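Local coordinates for protein uncharacterized HTH-type transcriptional regulator HI_0893 (Haemophilus influenzae, PDB 3QKX) that probably binds DNA as a TetR-family transcriptional regulator, with a predicted helix-turn-helix motif and an all-helical C-terminal domain, at residues A[79-82]-A[83-86]; A[124-127]-A[128-131]; A[152-155]-A[156-159]. All coordinates share one frame; numbering follows the deposited sequence. Where two conformers were deposited one is given.

Contact 1 (A[79-82]-A[83-86]); sequences KPFF and EQYR. With SO4 (sulfate ion), chain F; SO4 (sulfate ion), chain G.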
loop_
_atom_site.group_PDB
_atom_site.type_symbol
_atom_site.label_atom_id
_atom_site.label_comp_id
_atom_site.label_asym_id
_atom_site.label_seq_id
_atom_site.Cartn_x
_atom_site.Cartn_y
_atom_site.Cartn_z
ATOM N N LYS A 79 -4.834 -30.126 -1.629
ATOM C CA LYS A 79 -3.896 -29.716 -0.571
ATOM C C LYS A 79 -4.650 -29.088 0.594
ATOM O O LYS A 79 -5.785 -28.661 0.424
ATOM C CB LYS A 79 -2.866 -28.707 -1.110
ATOM C CG LYS A 79 -1.880 -29.285 -2.091
ATOM C CD LYS A 79 -1.053 -28.200 -2.751
ATOM C CE LYS A 79 -0.231 -28.750 -3.894
ATOM N NZ LYS A 79 0.967 -27.922 -4.138
ATOM N N PRO A 80 -4.002 -28.992 1.786
ATOM C CA PRO A 80 -4.637 -28.298 2.896
ATOM C C PRO A 80 -4.826 -26.813 2.641
ATOM O O PRO A 80 -4.092 -26.212 1.853
ATOM C CB PRO A 80 -3.641 -28.485 4.055
ATOM C CG PRO A 80 -2.765 -29.546 3.676
ATOM C CD PRO A 80 -2.711 -29.585 2.197
ATOM N N PHE A 81 -5.759 -26.213 3.361
ATOM C CA PHE A 81 -6.092 -24.810 3.155
ATOM C C PHE A 81 -4.897 -23.905 3.395
ATOM O O PHE A 81 -4.718 -22.917 2.664
ATOM C CB PHE A 81 -7.288 -24.390 4.035
ATOM C CG PHE A 81 -8.613 -25.004 3.590
ATOM C CD1 PHE A 81 -9.194 -24.634 2.377
ATOM C CD2 PHE A 81 -9.244 -25.976 4.349
ATOM C CE1 PHE A 81 -10.388 -25.188 1.946
ATOM C CE2 PHE A 81 -10.456 -26.551 3.907
ATOM C CZ PHE A 81 -11.018 -26.144 2.705
ATOM N N PHE A 82 -4.061 -24.254 4.383
ATOM C CA PHE A 82 -2.809 -23.519 4.621
ATOM C C PHE A 82 -1.899 -23.547 3.402
ATOM O O PHE A 82 -1.373 -22.528 3.006
ATOM C CB PHE A 82 -2.040 -24.093 5.816
ATOM C CG PHE A 82 -0.696 -23.483 5.996
ATOM C CD1 PHE A 82 -0.573 -22.128 6.239
ATOM C CD2 PHE A 82 0.461 -24.244 5.886
ATOM C CE1 PHE A 82 0.705 -21.530 6.393
ATOM C CE2 PHE A 82 1.749 -23.643 6.035
ATOM C CZ PHE A 82 1.852 -22.300 6.295
ATOM N N GLU A 83 -1.709 -24.719 2.819
ATOM C CA GLU A 83 -0.870 -24.827 1.621
ATOM C C GLU A 83 -1.467 -24.085 0.424
ATOM O O GLU A 83 -0.715 -23.546 -0.398
ATOM C CB GLU A 83 -0.592 -26.288 1.256
ATOM C CG GLU A 83 0.240 -27.055 2.305
ATOM C CD GLU A 83 1.654 -26.459 2.556
ATOM O OE1 GLU A 83 2.177 -25.690 1.694
ATOM O OE2 GLU A 83 2.230 -26.765 3.635
ATOM N N GLN A 84 -2.797 -24.037 0.341
ATOM C CA GLN A 84 -3.458 -23.230 -0.670
ATOM C C GLN A 84 -3.164 -21.766 -0.428
ATOM O O GLN A 84 -2.895 -21.029 -1.350
ATOM C CB GLN A 84 -4.971 -23.469 -0.682
ATOM C CG GLN A 84 -5.374 -24.860 -1.147
ATOM C CD GLN A 84 -6.861 -25.155 -0.933
ATOM O OE1 GLN A 84 -7.690 -24.239 -0.862
ATOM N NE2 GLN A 84 -7.200 -26.436 -0.849
ATOM N N TYR A 85 -3.206 -21.354 0.830
ATOM C CA TYR A 85 -2.885 -19.991 1.191
ATOM C C TYR A 85 -1.393 -19.699 0.957
ATOM O O TYR A 85 -1.057 -18.668 0.430
ATOM C CB TYR A 85 -3.272 -19.706 2.638
ATOM C CG TYR A 85 -2.755 -18.372 3.136
ATOM C CD1 TYR A 85 -3.455 -17.211 2.920
ATOM C CD2 TYR A 85 -1.578 -18.295 3.876
ATOM C CE1 TYR A 85 -2.958 -15.969 3.392
ATOM C CE2 TYR A 85 -1.094 -17.085 4.332
ATOM C CZ TYR A 85 -1.783 -15.931 4.081
ATOM O OH TYR A 85 -1.278 -14.738 4.555
ATOM N N ARG A 86 -0.525 -20.621 1.355
ATOM C CA ARG A 86 0.908 -20.473 1.163
ATOM C C ARG A 86 1.269 -20.372 -0.309
ATOM O O ARG A 86 2.076 -19.545 -0.683
ATOM C CB ARG A 86 1.631 -21.647 1.809
ATOM C CG ARG A 86 3.130 -21.694 1.594
ATOM C CD ARG A 86 3.769 -22.577 2.626
ATOM N NE ARG A 86 5.158 -22.834 2.308
ATOM C CZ ARG A 86 5.620 -23.849 1.574
ATOM N NH1 ARG A 86 4.811 -24.771 1.027
ATOM N NH2 ARG A 86 6.928 -23.930 1.355
HETATM S S SO4 F . 7.271 -26.747 -0.739
HETATM O O1 SO4 F . 6.148 -26.837 -1.679
HETATM O O2 SO4 F . 6.816 -26.927 0.642
HETATM O O3 SO4 F . 7.921 -25.442 -0.898
HETATM O O4 SO4 F . 8.251 -27.791 -1.023
HETATM S S SO4 G . 2.603 -30.287 -6.303
HETATM O O1 SO4 G . 1.401 -31.118 -6.228
HETATM O O2 SO4 G . 3.177 -30.115 -4.965
HETATM O O3 SO4 G . 2.246 -28.983 -6.860
HETATM O O4 SO4 G . 3.594 -30.950 -7.157
#

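Contact 2 (A[124-127]-A[128-131]); sequences NCRW and DLFC. With EDO (1,2-ethanediol), chain C.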
loop_
_atom_site.group_PDB
_atom_site.type_symbol
_atom_site.label_atom_id
_atom_site.label_comp_id
_atom_site.label_asym_id
_atom_site.label_seq_id
_atom_site.Cartn_x
_atom_site.Cartn_y
_atom_site.Cartn_z
ATOM N N ASN A 124 -16.035 -14.837 -9.104
ATOM C CA ASN A 124 -15.218 -16.020 -8.785
ATOM C C ASN A 124 -13.715 -15.735 -8.668
ATOM O O ASN A 124 -12.894 -16.330 -9.386
ATOM C CB ASN A 124 -15.464 -17.119 -9.819
ATOM C CG ASN A 124 -16.922 -17.480 -9.934
ATOM O OD1 ASN A 124 -17.542 -17.934 -8.964
ATOM N ND2 ASN A 124 -17.489 -17.268 -11.113
ATOM N N CYS A 125 -13.378 -14.792 -7.794
ATOM C CA CYS A 125 -12.003 -14.554 -7.416
ATOM C C CYS A 125 -11.525 -15.700 -6.528
ATOM O O CYS A 125 -12.234 -16.109 -5.624
ATOM C CB CYS A 125 -11.890 -13.227 -6.662
ATOM S SG CYS A 125 -10.232 -12.839 -6.102
ATOM N N ARG A 126 -10.326 -16.210 -6.788
ATOM C CA ARG A 126 -9.758 -17.313 -6.003
ATOM C C ARG A 126 -9.755 -17.018 -4.490
ATOM O O ARG A 126 -10.061 -17.895 -3.691
ATOM C CB ARG A 126 -8.331 -17.641 -6.495
ATOM C CG ARG A 126 -7.561 -18.724 -5.714
ATOM C CD ARG A 126 -8.360 -20.006 -5.520
ATOM N NE ARG A 126 -8.915 -20.532 -6.777
ATOM C CZ ARG A 126 -9.903 -21.430 -6.874
ATOM N NH1 ARG A 126 -10.507 -21.910 -5.787
ATOM N NH2 ARG A 126 -10.318 -21.851 -8.092
ATOM N N TRP A 127 -9.446 -15.779 -4.110
ATOM C CA TRP A 127 -9.448 -15.393 -2.703
ATOM C C TRP A 127 -10.815 -15.566 -2.088
ATOM O O TRP A 127 -10.939 -16.157 -1.002
ATOM C CB TRP A 127 -9.023 -13.941 -2.511
ATOM C CG TRP A 127 -9.078 -13.545 -1.080
ATOM C CD1 TRP A 127 -9.920 -12.632 -0.503
ATOM C CD2 TRP A 127 -8.296 -14.096 -0.015
ATOM N NE1 TRP A 127 -9.701 -12.584 0.857
ATOM C CE2 TRP A 127 -8.691 -13.456 1.172
ATOM C CE3 TRP A 127 -7.292 -15.053 0.045
ATOM C CZ2 TRP A 127 -8.129 -13.765 2.405
ATOM C CZ3 TRP A 127 -6.725 -15.351 1.281
ATOM C CH2 TRP A 127 -7.150 -14.716 2.433
ATOM N N ASP A 128 -11.823 -15.022 -2.765
ATOM C CA ASP A 128 -13.201 -15.090 -2.303
ATOM C C ASP A 128 -13.624 -16.540 -2.151
ATOM O O ASP A 128 -14.193 -16.915 -1.112
ATOM C CB ASP A 128 -14.166 -14.348 -3.273
ATOM C CG ASP A 128 -14.111 -12.789 -3.131
ATOM O OD1 ASP A 128 -13.422 -12.252 -2.233
ATOM O OD2 ASP A 128 -14.783 -12.103 -3.930
ATOM N N LEU A 129 -13.330 -17.346 -3.178
ATOM C CA LEU A 129 -13.686 -18.769 -3.198
ATOM C C LEU A 129 -12.991 -19.520 -2.087
ATOM O O LEU A 129 -13.605 -20.356 -1.415
ATOM C CB LEU A 129 -13.306 -19.426 -4.531
ATOM C CG LEU A 129 -14.078 -19.072 -5.814
ATOM C CD1 LEU A 129 -13.611 -19.969 -6.971
ATOM C CD2 LEU A 129 -15.578 -19.184 -5.635
ATOM N N PHE A 130 -11.711 -19.240 -1.911
ATOM C CA PHE A 130 -10.934 -19.884 -0.877
ATOM C C PHE A 130 -11.511 -19.577 0.505
ATOM O O PHE A 130 -11.651 -20.472 1.324
ATOM C CB PHE A 130 -9.485 -19.436 -0.960
ATOM C CG PHE A 130 -8.668 -19.772 0.261
ATOM C CD1 PHE A 130 -8.097 -21.027 0.394
ATOM C CD2 PHE A 130 -8.459 -18.826 1.271
ATOM C CE1 PHE A 130 -7.337 -21.358 1.505
ATOM C CE2 PHE A 130 -7.675 -19.142 2.395
ATOM C CZ PHE A 130 -7.122 -20.420 2.514
ATOM N N CYS A 131 -11.824 -18.306 0.750
ATOM C CA CYS A 131 -12.451 -17.884 1.999
ATOM C C CYS A 131 -13.730 -18.628 2.248
ATOM O O CYS A 131 -13.961 -19.047 3.364
ATOM C CB CYS A 131 -12.709 -16.379 2.012
ATOM S SG CYS A 131 -11.194 -15.418 2.203
HETATM C C1 EDO C . -10.623 -9.031 -1.691
HETATM O O1 EDO C . -9.379 -8.370 -1.959
HETATM C C2 EDO C . -11.792 -8.146 -2.114
HETATM O O2 EDO C . -13.018 -8.881 -1.982
#

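Contact 3 (A[152-155]-A[156-159]); sequences SLKT and AINL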
loop_
_atom_site.group_PDB
_atom_site.type_symbol
_atom_site.label_atom_id
_atom_site.label_comp_id
_atom_site.label_asym_id
_atom_site.label_seq_id
_atom_site.Cartn_x
_atom_site.Cartn_y
_atom_site.Cartn_z
ATOM N N SER A 152 -3.890 -10.782 5.967
ATOM C CA SER A 152 -3.143 -12.003 5.604
ATOM C C SER A 152 -2.335 -11.857 4.278
ATOM O O SER A 152 -1.159 -11.428 4.302
ATOM C CB SER A 152 -4.084 -13.194 5.564
ATOM O OG SER A 152 -5.121 -13.004 4.612
ATOM N N LEU A 153 -2.956 -12.151 3.136
ATOM C CA LEU A 153 -2.230 -12.094 1.867
ATOM C C LEU A 153 -1.637 -10.733 1.607
ATOM O O LEU A 153 -0.622 -10.627 0.927
ATOM C CB LEU A 153 -3.120 -12.434 0.679
ATOM C CG LEU A 153 -3.075 -13.840 0.155
ATOM C CD1 LEU A 153 -3.817 -13.888 -1.194
ATOM C CD2 LEU A 153 -1.647 -14.286 0.022
ATOM N N LYS A 154 -2.272 -9.691 2.138
ATOM C CA LYS A 154 -1.760 -8.336 1.991
ATOM C C LYS A 154 -0.299 -8.226 2.354
ATOM O O LYS A 154 0.377 -7.429 1.751
ATOM C CB LYS A 154 -2.578 -7.364 2.819
ATOM C CG LYS A 154 -2.231 -5.893 2.667
ATOM C CD LYS A 154 -2.296 -5.407 1.245
ATOM C CE LYS A 154 -2.209 -3.890 1.172
ATOM N NZ LYS A 154 -2.185 -3.382 -0.233
ATOM N N THR A 155 0.182 -9.022 3.324
ATOM C CA THR A 155 1.595 -8.998 3.737
ATOM C C THR A 155 2.557 -9.256 2.565
ATOM O O THR A 155 3.586 -8.601 2.441
ATOM C CB THR A 155 1.888 -10.024 4.850
ATOM O OG1 THR A 155 1.382 -11.323 4.469
ATOM C CG2 THR A 155 1.272 -9.578 6.192
ATOM N N ALA A 156 2.169 -10.161 1.674
ATOM C CA ALA A 156 2.972 -10.471 0.501
ATOM C C ALA A 156 3.230 -9.221 -0.307
ATOM O O ALA A 156 4.386 -8.940 -0.669
ATOM C CB ALA A 156 2.311 -11.492 -0.322
ATOM N N ILE A 157 2.193 -8.411 -0.488
ATOM C CA ILE A 157 2.307 -7.179 -1.269
ATOM C C ILE A 157 3.103 -6.130 -0.520
ATOM O O ILE A 157 3.917 -5.440 -1.109
ATOM C CB ILE A 157 0.922 -6.593 -1.639
ATOM C CG1 ILE A 157 0.113 -7.602 -2.465
ATOM C CG2 ILE A 157 1.087 -5.275 -2.397
ATOM C CD1 ILE A 157 -1.387 -7.315 -2.534
ATOM N N ASN A 158 2.854 -5.990 0.774
ATOM C CA ASN A 158 3.537 -4.988 1.571
ATOM C C ASN A 158 5.049 -5.308 1.712
ATOM O O ASN A 158 5.901 -4.390 1.728
ATOM C CB ASN A 158 2.862 -4.842 2.969
ATOM C CG ASN A 158 1.574 -3.976 2.936
ATOM O OD1 ASN A 158 1.365 -3.210 2.017
ATOM N ND2 ASN A 158 0.731 -4.101 3.962
ATOM N N LEU A 159 5.376 -6.597 1.811
ATOM C CA LEU A 159 6.761 -7.019 1.960
ATOM C C LEU A 159 7.570 -6.744 0.691
ATOM O O LEU A 159 8.655 -6.181 0.763
ATOM C CB LEU A 159 6.841 -8.497 2.334
ATOM C CG LEU A 159 8.177 -8.963 2.896
ATOM C CD1 LEU A 159 8.539 -8.214 4.208
ATOM C CD2 LEU A 159 8.120 -10.424 3.137
#

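Contact 1 (A[79-82]-A[83-86])
Pro80 is the N-cap of helix 81-98, and the backbone runs on through the first turn and a half of the helix to Arg86. Three successive i to i+4 bonds start it: Gln84 N to Pro80 O, Tyr85 N to Phe81 O and Arg86 N to Phe82 O, the last 2.7 Å long. Gln84 adds a side-chain bond before the cap. Its chain runs extended beyond CG (chi2 170°), and NE2 reaches Lys79 O at 2.9 Å. The bond is bent, and the amide nitrogen sits above the carbonyl plane. The other end of that amide, OE1, lies 3.6 Å from CD1 of the Phe81 ring.

This is a helix N-terminus in the C-terminal domain of a TetR-type regulator. Helix 172-184 packs beside it: Trp183 meets the rings of Phe82 and Tyr85, and Tyr85 OH bonds to Ser182.

Glu83 bends at chi2, and its OE1 takes Arg86 NH1 at 2.9 Å through the syn lone pair, a salt bridge. Arg86 has a second acidic partner: its NE makes a salt bridge to Glu176. The extended Arg86 chain passes the Phe82 ring, with CD 4.1 Å from CE2. Beyond it, a sulfate probably from the crystallisation liquor lies at the guanidinium edge, its O3 2.9 Å from Arg86 NH2. In one of its two conformers, Lys79 NZ makes two weak and doubtful bonds to a second sulfate.

Contact 2 (A[124-127]-A[128-131])
Phe130 N to Arg126 O, 2.8 Å, is the shortest hydrogen bond between 124-127 and 128-131. It lies at the start of helix 126-137, one of the helices of the TetR-type C-terminal domain. The bonds Leu129 N to Cys125 O and Cys131 N to Trp127 O flank it. Cys125 is the N-cap. Its SG accepts a weak capping bond from Trp127 N, at 3.6 Å.

Trp127 carries most of the side-chain contact. Cys131 SG lies over one face of the indole, 3.6 Å from the centroid of the five-membered ring. This is a sulfur-aromatic contact, displaced toward the rim. The first torsion of Cys131 (chi1 -73°) sets SG beside its own backbone N, from where it reaches back one turn to the indole. The Phe130 ring approaches the six-membered end of the indole obliquely, with planes at 31°, and its CD2 is 3.9 Å from Trp127 CZ3. Indole NE1 is satisfied by Glu145 O, and Phe149 meets the indole edge-to-face. The tryptophan thereby joins this helix to helix 145-151.

Arg126 folds back through bends at chi2 and chi3. The Arg126 and Leu129 side chains cross at about a right angle, and Leu129 CD1 sits over one face of the guanidinium, toward its rim. Phe75 makes a cation-pi contact with the same arginine. Asp128 OD1 receives a weak bond from an ethanediol molecule, probably a remnant of the crystallisation liquor. The other carboxylate oxygen, Asp128 OD2, is 4.1 Å from Cys125 CB.

Contact 3 (A[152-155]-A[156-159])
Two torsions place the side chains of Lys154 and Asn158 against each other. The lysine chain bends at chi2 (56°), and Asn158 holds CG beside its backbone N (chi1 -80°). The aliphatic part of the lysine then passes obliquely by the amide. Lys154 CG is 3.7 Å from Asn158 ND2, and Lys154 CE is as far from Asn158 OD1.

The segments lead from the loop after helix 145-151 into helix 154-165, in the TetR-type C-terminal domain at the dimer interface. Asn158 ND2 bonds to OD1 of Asn158 of the second subunit, and Lys154 packs on that same residue.

Ala156 N bonds to Leu153 O, three residues back, from above the carbonyl plane. The usual i to i+4 pattern follows. Asn158 N lies in the carbonyl plane of Lys154 O at 3.0 Å, and that oxygen also takes a weak bond from Ile157 N. Leu159 N bonds to Thr155 O at 2.8 Å.

Ser152 O is gripped twice, by Thr155 N and by Thr155 OG1. The threonine hydroxyl lies between its backbone N and carbonyl carbon, which turns it back toward the serine. The hydroxyl gives its proton to Ser152 O and accepts from Trp89 NE1 of helix 81-98. Its bond to the serine oxygen is very short, and that length is doubtful. The backbone bond from Thr155 N to Ser152 O measures 2.9 Å.

Overall arrangement
All three contacts are local, and each lies at the N-terminal end of a helix in the C-terminal domain. None closes a long loop, and they follow in series without nesting or crossing. Contact 1 starts helix 81-98, contact 2 starts helix 126-137 and contact 3 leads into helix 154-165. Their centres are about 13 to 17 Å apart, yet every pair touches. Phe130 of contact 2 packs on Phe81, Gln84 and Tyr85 of contact 1. Tyr85 also reaches Ser152 and Leu153 of contact 3, and Trp127 packs on the same two residues. The three helix ends thus meet within one subunit, while contact 3 alone touches the second subunit.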